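PDB 4HFV: Dot/Icm T4SS effector from Legionella pneumophila subsp. pneumophila, which is a putative effector of the Dot/Icm type IV secretion system whose biochemical activity is not established, and is probably delivered into the host cell during infection. Local coordinates for residues H137-S142 with K146-K151; L57-L62 with E131-S136; P118-L123 with R176-I181. All blocks are in the same frame, centred on the assembly; numbering follows the deposited sequence.

Contact 1: H137-S142 with K146-K151; sequences HVYKNS and KGYLDK
The ring of Tyr139 turns its edge to one face of the Tyr148 ring in a T-shaped (edge-to-face) pair, with planes at 80° and Tyr139 CE1 3.7 Å from Tyr148 CE1, off-centre toward the rim. One face of Tyr139 is taken by CG1 of its neighbour Val138, over the middle of the ring, while Gly147 O and a water lie at its edge. The two tyrosines form a single beta bridge between loop segments after helix 120-136, a non-hydrogen-bonded antiparallel pair flanked by bonds from Leu149 N to Val138 O (2.9 Å) and from Lys140 N to Gly147 O (3.0 Å). Gly147, at phi 93° and psi 178°, has no CB to press against Lys146 O. Lys140, extended beyond CG, runs over the opposite backbone, its CE 3.4 Å from Tyr148 O, and Lys140 CG passes Leu149 CD2 at 3.9 Å, the chains running in opposite senses. Val162 of helix 161-188 touches both tyrosine side chains, and His187 of the second subunit stacks on Tyr148, so the bridged loops contribute to the dimer interface. A single water joins the two phenols, 2.7 Å from Tyr139 OH and 2.6 Å from Tyr148 OH.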
# COMPACT_ATOMS: atom_id res chain seq x y z
N HIS A 137 -5.45 16.07 -3.82
CA HIS A 137 -5.22 17.50 -3.92
C HIS A 137 -3.82 17.81 -4.41
O HIS A 137 -3.41 18.95 -4.36
CB HIS A 137 -5.47 18.22 -2.58
CG HIS A 137 -6.91 18.20 -2.17
ND1 HIS A 137 -7.88 18.89 -2.86
CD2 HIS A 137 -7.56 17.50 -1.20
CE1 HIS A 137 -9.06 18.64 -2.32
NE2 HIS A 137 -8.89 17.79 -1.32
N VAL A 138 -3.11 16.80 -4.92
CA VAL A 138 -1.83 17.04 -5.57
C VAL A 138 -1.83 16.57 -7.05
O VAL A 138 -1.32 17.25 -7.92
CB VAL A 138 -0.70 16.33 -4.79
CG1 VAL A 138 0.65 16.51 -5.49
CG2 VAL A 138 -0.62 16.89 -3.33
N TYR A 139 -2.39 15.40 -7.32
CA TYR A 139 -2.34 14.80 -8.66
C TYR A 139 -3.71 14.74 -9.34
O TYR A 139 -4.73 14.52 -8.72
CB TYR A 139 -1.82 13.39 -8.55
CG TYR A 139 -0.52 13.28 -7.79
CD1 TYR A 139 0.64 13.85 -8.29
CD2 TYR A 139 -0.45 12.62 -6.57
CE1 TYR A 139 1.83 13.72 -7.62
CE2 TYR A 139 0.72 12.51 -5.88
CZ TYR A 139 1.86 13.05 -6.42
OH TYR A 139 3.03 12.97 -5.73
N LYS A 140 -3.70 14.90 -10.66
CA LYS A 140 -4.88 14.60 -11.47
C LYS A 140 -5.36 13.19 -11.17
O LYS A 140 -4.58 12.24 -11.18
CB LYS A 140 -4.54 14.79 -12.95
CG LYS A 140 -4.05 16.22 -13.23
CD LYS A 140 -3.58 16.41 -14.69
CE LYS A 140 -3.23 17.87 -14.97
NZ LYS A 140 -2.70 18.11 -16.33
N ASN A 141 -6.65 13.06 -10.86
CA ASN A 141 -7.25 11.78 -10.43
C ASN A 141 -6.52 11.06 -9.31
O ASN A 141 -6.56 9.83 -9.25
CB ASN A 141 -7.43 10.83 -11.62
CG ASN A 141 -8.50 9.78 -11.35
OD1 ASN A 141 -9.36 9.95 -10.46
ND2 ASN A 141 -8.46 8.69 -12.10
N SER A 142 -5.86 11.81 -8.43
CA SER A 142 -5.10 11.24 -7.31
C SER A 142 -3.95 10.37 -7.76
O SER A 142 -3.33 9.70 -6.93
CB SER A 142 -6.03 10.42 -6.41
OG SER A 142 -7.11 11.23 -5.99
N LYS A 146 -0.55 10.56 -13.76
CA LYS A 146 -1.26 11.48 -14.64
C LYS A 146 -0.79 12.93 -14.43
O LYS A 146 -1.33 13.85 -15.04
CB LYS A 146 -2.78 11.40 -14.41
CG LYS A 146 -3.40 10.03 -14.48
CD LYS A 146 -3.78 9.66 -15.90
CE LYS A 146 -4.68 8.40 -15.95
NZ LYS A 146 -5.93 8.54 -15.12
N GLY A 147 0.18 13.13 -13.54
CA GLY A 147 0.74 14.44 -13.32
C GLY A 147 0.11 15.25 -12.19
O GLY A 147 -0.86 14.84 -11.53
N TYR A 148 0.68 16.43 -11.99
CA TYR A 148 0.21 17.37 -10.98
C TYR A 148 -0.94 18.24 -11.44
O TYR A 148 -0.99 18.70 -12.58
CB TYR A 148 1.34 18.30 -10.60
CG TYR A 148 2.40 17.70 -9.72
CD1 TYR A 148 3.13 16.61 -10.12
CD2 TYR A 148 2.70 18.27 -8.49
CE1 TYR A 148 4.12 16.08 -9.32
CE2 TYR A 148 3.68 17.77 -7.69
CZ TYR A 148 4.38 16.67 -8.08
OH TYR A 148 5.35 16.15 -7.26
N LEU A 149 -1.87 18.49 -10.52
CA LEU A 149 -2.89 19.54 -10.68
C LEU A 149 -2.21 20.88 -10.90
O LEU A 149 -1.19 21.16 -10.30
CB LEU A 149 -3.77 19.62 -9.42
CG LEU A 149 -4.50 18.33 -9.03
CD1 LEU A 149 -5.12 18.45 -7.64
CD2 LEU A 149 -5.55 17.97 -10.05
N ASP A 150 -2.77 21.72 -11.78
CA ASP A 150 -2.24 23.08 -12.00
C ASP A 150 -2.31 23.91 -10.71
O ASP A 150 -1.40 24.68 -10.39
CB ASP A 150 -3.03 23.81 -13.12
CG ASP A 150 -2.42 23.64 -14.51
OD1 ASP A 150 -1.25 23.19 -14.59
OD2 ASP A 150 -3.10 23.98 -15.52
N LYS A 151 -3.39 23.75 -9.97
CA LYS A 151 -3.55 24.44 -8.70
C LYS A 151 -3.16 23.51 -7.56
O LYS A 151 -3.73 22.44 -7.42
CB LYS A 151 -4.98 24.94 -8.53
CG LYS A 151 -5.27 26.19 -9.36
CD LYS A 151 -6.71 26.67 -9.25
CE LYS A 151 -6.96 27.84 -10.21
NZ LYS A 151 -6.18 29.04 -9.82
O HOH W 1 5.31 13.57 -7.08

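Contact 2: L57-L62 with E131-S136; sequences LKTIEL and EKFLRS
Helices 49-64 and 120-136 come no closer here than 8.8 Å between Thr59 CA and Leu134 CA, so one large side chain, Phe133, spans the gap between the two backbones. With CG anti to the backbone N (chi1 166°), its ring reaches across to Thr59 and Leu62, which lie one helical turn apart on the facing helix. Phe133 CE2 is 3.7 Å from Thr59 OG1, and the methyl CG2 of the same threonine lies 4.0 Å from that ring carbon, so both branches of Thr59 touch the CE2/CZ end of the ring, OG1 obliquely. Leu62 comes to the edge of the ring near its plane, with CB 4.1 Å from Phe133 CZ. The contact is apolar except for the threonine hydroxyl, whose hydrogen bond to Val55 O in its own helix satisfies it, so its contact with the ring is van der Waals only. On the other helix, Ser136 OG donates to Phe133 O at 2.6 Å, in the carbonyl plane on a lone pair. Phe133 thus bridges two helices within the buried core of a protein without strands. Phe154, from a loop, touches Thr59 and Leu62, and His137 meets Phe133 edge-to-face. Helix 70-90 packs against both sides, with Leu80 on Thr59 and Val76 on Phe133, while Leu134 touches Ile165 of helix 161-188.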
# COMPACT_ATOMS: atom_id res chain seq x y z
N LEU A 57 -5.26 24.20 8.50
CA LEU A 57 -6.28 25.10 7.99
C LEU A 57 -6.63 24.84 6.53
O LEU A 57 -7.81 25.00 6.13
CB LEU A 57 -5.86 26.58 8.20
CG LEU A 57 -5.74 27.09 9.66
CD1 LEU A 57 -5.14 28.53 9.73
CD2 LEU A 57 -7.05 27.05 10.31
N LYS A 58 -5.67 24.51 5.68
CA LYS A 58 -6.02 24.19 4.29
C LYS A 58 -6.84 22.89 4.24
O LYS A 58 -7.81 22.78 3.48
CB LYS A 58 -4.79 24.03 3.40
CG LYS A 58 -5.10 23.74 1.98
CD LYS A 58 -5.89 24.84 1.26
CE LYS A 58 -5.16 26.17 1.32
NZ LYS A 58 -5.91 27.20 0.52
N THR A 59 -6.46 21.94 5.06
CA THR A 59 -7.18 20.67 5.15
C THR A 59 -8.62 20.95 5.54
O THR A 59 -9.54 20.46 4.89
CB THR A 59 -6.44 19.67 6.08
OG1 THR A 59 -5.26 19.24 5.42
CG2 THR A 59 -7.27 18.45 6.45
N ILE A 60 -8.83 21.76 6.57
CA ILE A 60 -10.18 22.10 6.98
C ILE A 60 -11.00 22.80 5.89
O ILE A 60 -12.16 22.46 5.67
CB ILE A 60 -10.13 22.98 8.24
CG1 ILE A 60 -9.80 22.13 9.48
CG2 ILE A 60 -11.42 23.68 8.40
CD1 ILE A 60 -9.26 22.98 10.69
N GLU A 61 -10.41 23.79 5.22
CA GLU A 61 -11.08 24.48 4.09
C GLU A 61 -11.50 23.47 2.98
O GLU A 61 -12.58 23.56 2.38
CB GLU A 61 -10.10 25.52 3.51
CG GLU A 61 -10.63 26.40 2.36
CD GLU A 61 -9.51 27.14 1.60
OE1 GLU A 61 -8.37 27.22 2.11
OE2 GLU A 61 -9.75 27.65 0.48
N LEU A 62 -10.63 22.52 2.69
CA LEU A 62 -10.89 21.61 1.57
C LEU A 62 -12.00 20.62 1.96
O LEU A 62 -12.92 20.34 1.19
CB LEU A 62 -9.61 20.89 1.12
CG LEU A 62 -8.54 21.76 0.42
CD1 LEU A 62 -7.20 21.00 0.26
CD2 LEU A 62 -9.02 22.27 -0.92
N GLU A 131 -3.28 10.09 3.48
CA GLU A 131 -2.52 9.99 2.23
C GLU A 131 -3.39 10.09 0.97
O GLU A 131 -3.04 10.82 0.04
CB GLU A 131 -1.69 8.72 2.20
CG GLU A 131 -0.77 8.64 1.00
CD GLU A 131 -0.56 7.25 0.54
OE1 GLU A 131 -0.49 6.35 1.42
OE2 GLU A 131 -0.46 7.04 -0.69
N LYS A 132 -4.52 9.39 0.92
CA LYS A 132 -5.41 9.48 -0.25
C LYS A 132 -5.89 10.92 -0.45
O LYS A 132 -5.89 11.48 -1.58
CB LYS A 132 -6.63 8.56 -0.07
CG LYS A 132 -6.49 7.17 -0.65
CD LYS A 132 -7.76 6.34 -0.40
CE LYS A 132 -7.53 5.19 0.61
NZ LYS A 132 -6.78 4.04 0.01
N PHE A 133 -6.33 11.52 0.65
CA PHE A 133 -6.81 12.87 0.61
C PHE A 133 -5.76 13.80 0.02
O PHE A 133 -6.07 14.57 -0.91
CB PHE A 133 -7.20 13.32 2.04
CG PHE A 133 -7.39 14.78 2.18
CD1 PHE A 133 -8.62 15.37 1.87
CD2 PHE A 133 -6.35 15.57 2.65
CE1 PHE A 133 -8.78 16.75 2.02
CE2 PHE A 133 -6.51 16.93 2.80
CZ PHE A 133 -7.71 17.51 2.50
N LEU A 134 -4.53 13.73 0.51
CA LEU A 134 -3.49 14.60 -0.03
C LEU A 134 -3.22 14.36 -1.53
O LEU A 134 -3.05 15.31 -2.33
CB LEU A 134 -2.18 14.48 0.80
CG LEU A 134 -2.23 15.05 2.25
CD1 LEU A 134 -0.99 14.68 2.97
CD2 LEU A 134 -2.38 16.55 2.34
N ARG A 135 -3.15 13.11 -1.93
CA ARG A 135 -2.98 12.77 -3.35
C ARG A 135 -4.11 13.36 -4.20
O ARG A 135 -3.88 13.86 -5.31
CB ARG A 135 -2.91 11.24 -3.53
CG ARG A 135 -1.57 10.61 -3.09
CD ARG A 135 -1.40 9.17 -3.73
NE ARG A 135 -2.06 8.12 -2.96
CZ ARG A 135 -3.23 7.56 -3.26
NH1 ARG A 135 -3.73 6.62 -2.45
NH2 ARG A 135 -3.90 7.91 -4.36
N SER A 136 -5.31 13.39 -3.63
CA SER A 136 -6.47 13.91 -4.36
C SER A 136 -6.33 15.42 -4.59
O SER A 136 -6.99 15.96 -5.47
CB SER A 136 -7.78 13.57 -3.64
OG SER A 136 -8.06 14.52 -2.60

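Contact 3: P118-L123 with R176-I181; sequences PNREDL and RHEIII
Arg120, in the first turn of helix 120-136, lies across Glu178 and Ile179 of helix 161-188, just after Asn119 caps that turn. Asn119 and Asp122 form a capping box: Asp122 N donates to Asn119 OD1 at 2.8 Å, nearly straight, and Asn119 N returns a bond of 3.0 Å to Asp122 OD2, which also accepts from Phe4 N. Arg120 then carries the crossing with its aliphatic part. Arg120 CD is 3.2 Å from Glu178 OE1 and 3.7 Å from Glu178 CB, and Arg120 CB lies 4.1 Å from Ile179 CG1. The chain bends at chi3 (-70°), and Arg120 NE stays 4.4 Å from Glu178 OE1, beyond a salt bridge; the guanidinium and carboxylate planes are 78° apart. Next, Glu121 CA meets Ile179 CD1 at 4.0 Å; Pro144 of the second subunit packs on the same isoleucine. Arg176, on the helix but turned away from this crossing, hydrogen-bonds through NH1 to a succinate probably taken from the crystallisation liquor. Glu178 makes its salt bridge through OE2 with Lys174, in its own helix. Arg120 methylenes against the Glu178 carboxylate and Ile179 join the two helices, while the nearby opposite charges of Arg120 and Glu178 probably add a modest, long-range attraction.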
# COMPACT_ATOMS: atom_id res chain seq x y z
N PRO A 118 -5.14 5.11 19.23
CA PRO A 118 -5.24 4.33 18.01
C PRO A 118 -4.41 3.08 18.08
O PRO A 118 -3.25 3.18 18.43
CB PRO A 118 -4.65 5.28 16.93
CG PRO A 118 -4.73 6.60 17.48
CD PRO A 118 -4.65 6.47 18.98
N ASN A 119 -4.99 1.93 17.75
CA ASN A 119 -4.22 0.72 17.52
C ASN A 119 -3.66 0.73 16.09
O ASN A 119 -3.81 1.73 15.37
CB ASN A 119 -5.03 -0.54 17.84
CG ASN A 119 -6.25 -0.71 16.96
OD1 ASN A 119 -6.27 -0.32 15.79
ND2 ASN A 119 -7.28 -1.32 17.53
N ARG A 120 -2.97 -0.34 15.70
CA ARG A 120 -2.29 -0.35 14.40
C ARG A 120 -3.29 -0.25 13.26
O ARG A 120 -3.03 0.36 12.21
CB ARG A 120 -1.53 -1.67 14.23
CG ARG A 120 -0.23 -1.71 14.98
CD ARG A 120 0.54 -2.98 14.62
NE ARG A 120 -0.09 -4.17 15.15
CZ ARG A 120 0.27 -4.77 16.29
NH1 ARG A 120 -0.37 -5.85 16.71
NH2 ARG A 120 1.27 -4.28 17.02
N GLU A 121 -4.42 -0.91 13.47
CA GLU A 121 -5.48 -0.94 12.49
C GLU A 121 -5.98 0.50 12.30
O GLU A 121 -6.00 1.02 11.18
CB GLU A 121 -6.57 -1.89 12.99
CG GLU A 121 -6.03 -3.27 13.41
CD GLU A 121 -5.97 -3.50 14.93
OE1 GLU A 121 -7.03 -3.85 15.51
OE2 GLU A 121 -4.87 -3.34 15.54
N ASP A 122 -6.33 1.14 13.41
CA ASP A 122 -6.81 2.52 13.38
C ASP A 122 -5.85 3.43 12.65
O ASP A 122 -6.27 4.29 11.88
CB ASP A 122 -6.94 3.07 14.80
CG ASP A 122 -7.99 2.35 15.64
OD1 ASP A 122 -9.02 1.89 15.07
OD2 ASP A 122 -7.80 2.26 16.87
N LEU A 123 -4.57 3.28 12.94
CA LEU A 123 -3.58 4.19 12.39
C LEU A 123 -3.46 3.92 10.92
O LEU A 123 -3.36 4.86 10.11
CB LEU A 123 -2.22 3.96 13.02
CG LEU A 123 -2.09 4.57 14.42
CD1 LEU A 123 -0.74 4.30 15.03
CD2 LEU A 123 -2.36 6.07 14.35
N ARG A 176 0.63 -2.19 7.99
CA ARG A 176 0.05 -3.36 7.35
C ARG A 176 0.96 -4.58 7.47
O ARG A 176 0.47 -5.69 7.72
CB ARG A 176 -0.31 -3.08 5.89
CG ARG A 176 -1.55 -2.25 5.81
CD ARG A 176 -1.99 -1.90 4.44
NE ARG A 176 -3.15 -0.99 4.49
CZ ARG A 176 -3.56 -0.26 3.45
NH1 ARG A 176 -2.94 -0.37 2.29
NH2 ARG A 176 -4.59 0.56 3.56
N HIS A 177 2.27 -4.36 7.36
CA HIS A 177 3.25 -5.42 7.60
C HIS A 177 3.06 -6.00 9.01
O HIS A 177 2.99 -7.23 9.20
CB HIS A 177 4.66 -4.87 7.39
CG HIS A 177 5.75 -5.90 7.51
ND1 HIS A 177 6.35 -6.47 6.41
CD2 HIS A 177 6.35 -6.44 8.59
CE1 HIS A 177 7.27 -7.33 6.81
NE2 HIS A 177 7.29 -7.33 8.13
N GLU A 178 2.97 -5.12 10.00
CA GLU A 178 2.91 -5.57 11.39
C GLU A 178 1.62 -6.33 11.68
O GLU A 178 1.63 -7.30 12.44
CB GLU A 178 3.06 -4.39 12.35
CG GLU A 178 4.39 -3.70 12.22
CD GLU A 178 4.51 -2.47 13.10
OE1 GLU A 178 3.55 -2.17 13.85
OE2 GLU A 178 5.57 -1.80 13.05
N ILE A 179 0.53 -5.89 11.08
CA ILE A 179 -0.76 -6.55 11.23
C ILE A 179 -0.72 -7.98 10.70
O ILE A 179 -1.26 -8.92 11.32
CB ILE A 179 -1.85 -5.73 10.51
CG1 ILE A 179 -2.18 -4.48 11.35
CG2 ILE A 179 -3.13 -6.54 10.29
CD1 ILE A 179 -3.00 -3.45 10.58
N ILE A 180 -0.11 -8.12 9.54
CA ILE A 180 0.13 -9.46 8.96
C ILE A 180 0.96 -10.33 9.89
O ILE A 180 0.60 -11.48 10.18
CB ILE A 180 0.79 -9.35 7.59
CG1 ILE A 180 -0.26 -8.97 6.54
CG2 ILE A 180 1.42 -10.68 7.14
CD1 ILE A 180 0.32 -8.32 5.30
N ILE A 181 2.06 -9.78 10.37
CA ILE A 181 2.93 -10.53 11.24
C ILE A 181 2.20 -10.97 12.52
O ILE A 181 2.41 -12.08 13.03
CB ILE A 181 4.20 -9.72 11.60
CG1 ILE A 181 5.05 -9.49 10.34
CG2 ILE A 181 4.99 -10.46 12.68
CD1 ILE A 181 5.66 -10.73 9.74

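Contact 2 is the buried one, a largely apolar meeting of two helices about 9 Å from the chain's centre, whereas contacts 1 and 3 lie about 20 and 18 Å out, are partly buried, and both touch the second subunit. Contacts 2 and 3 use opposite ends of helix 120-136, their centres 23 Å apart. Contact 1 uses the loop after that helix and adjoins contact 2, His137 CG lying 3.7 Å from Leu62 CD1. Chemistry changes with place: backbone hydrogen bonds and paired tyrosines join the loops, one aromatic ring bridges two helices in the core, and an arginine's methylenes lie on a carboxylate and an isoleucine near the surface.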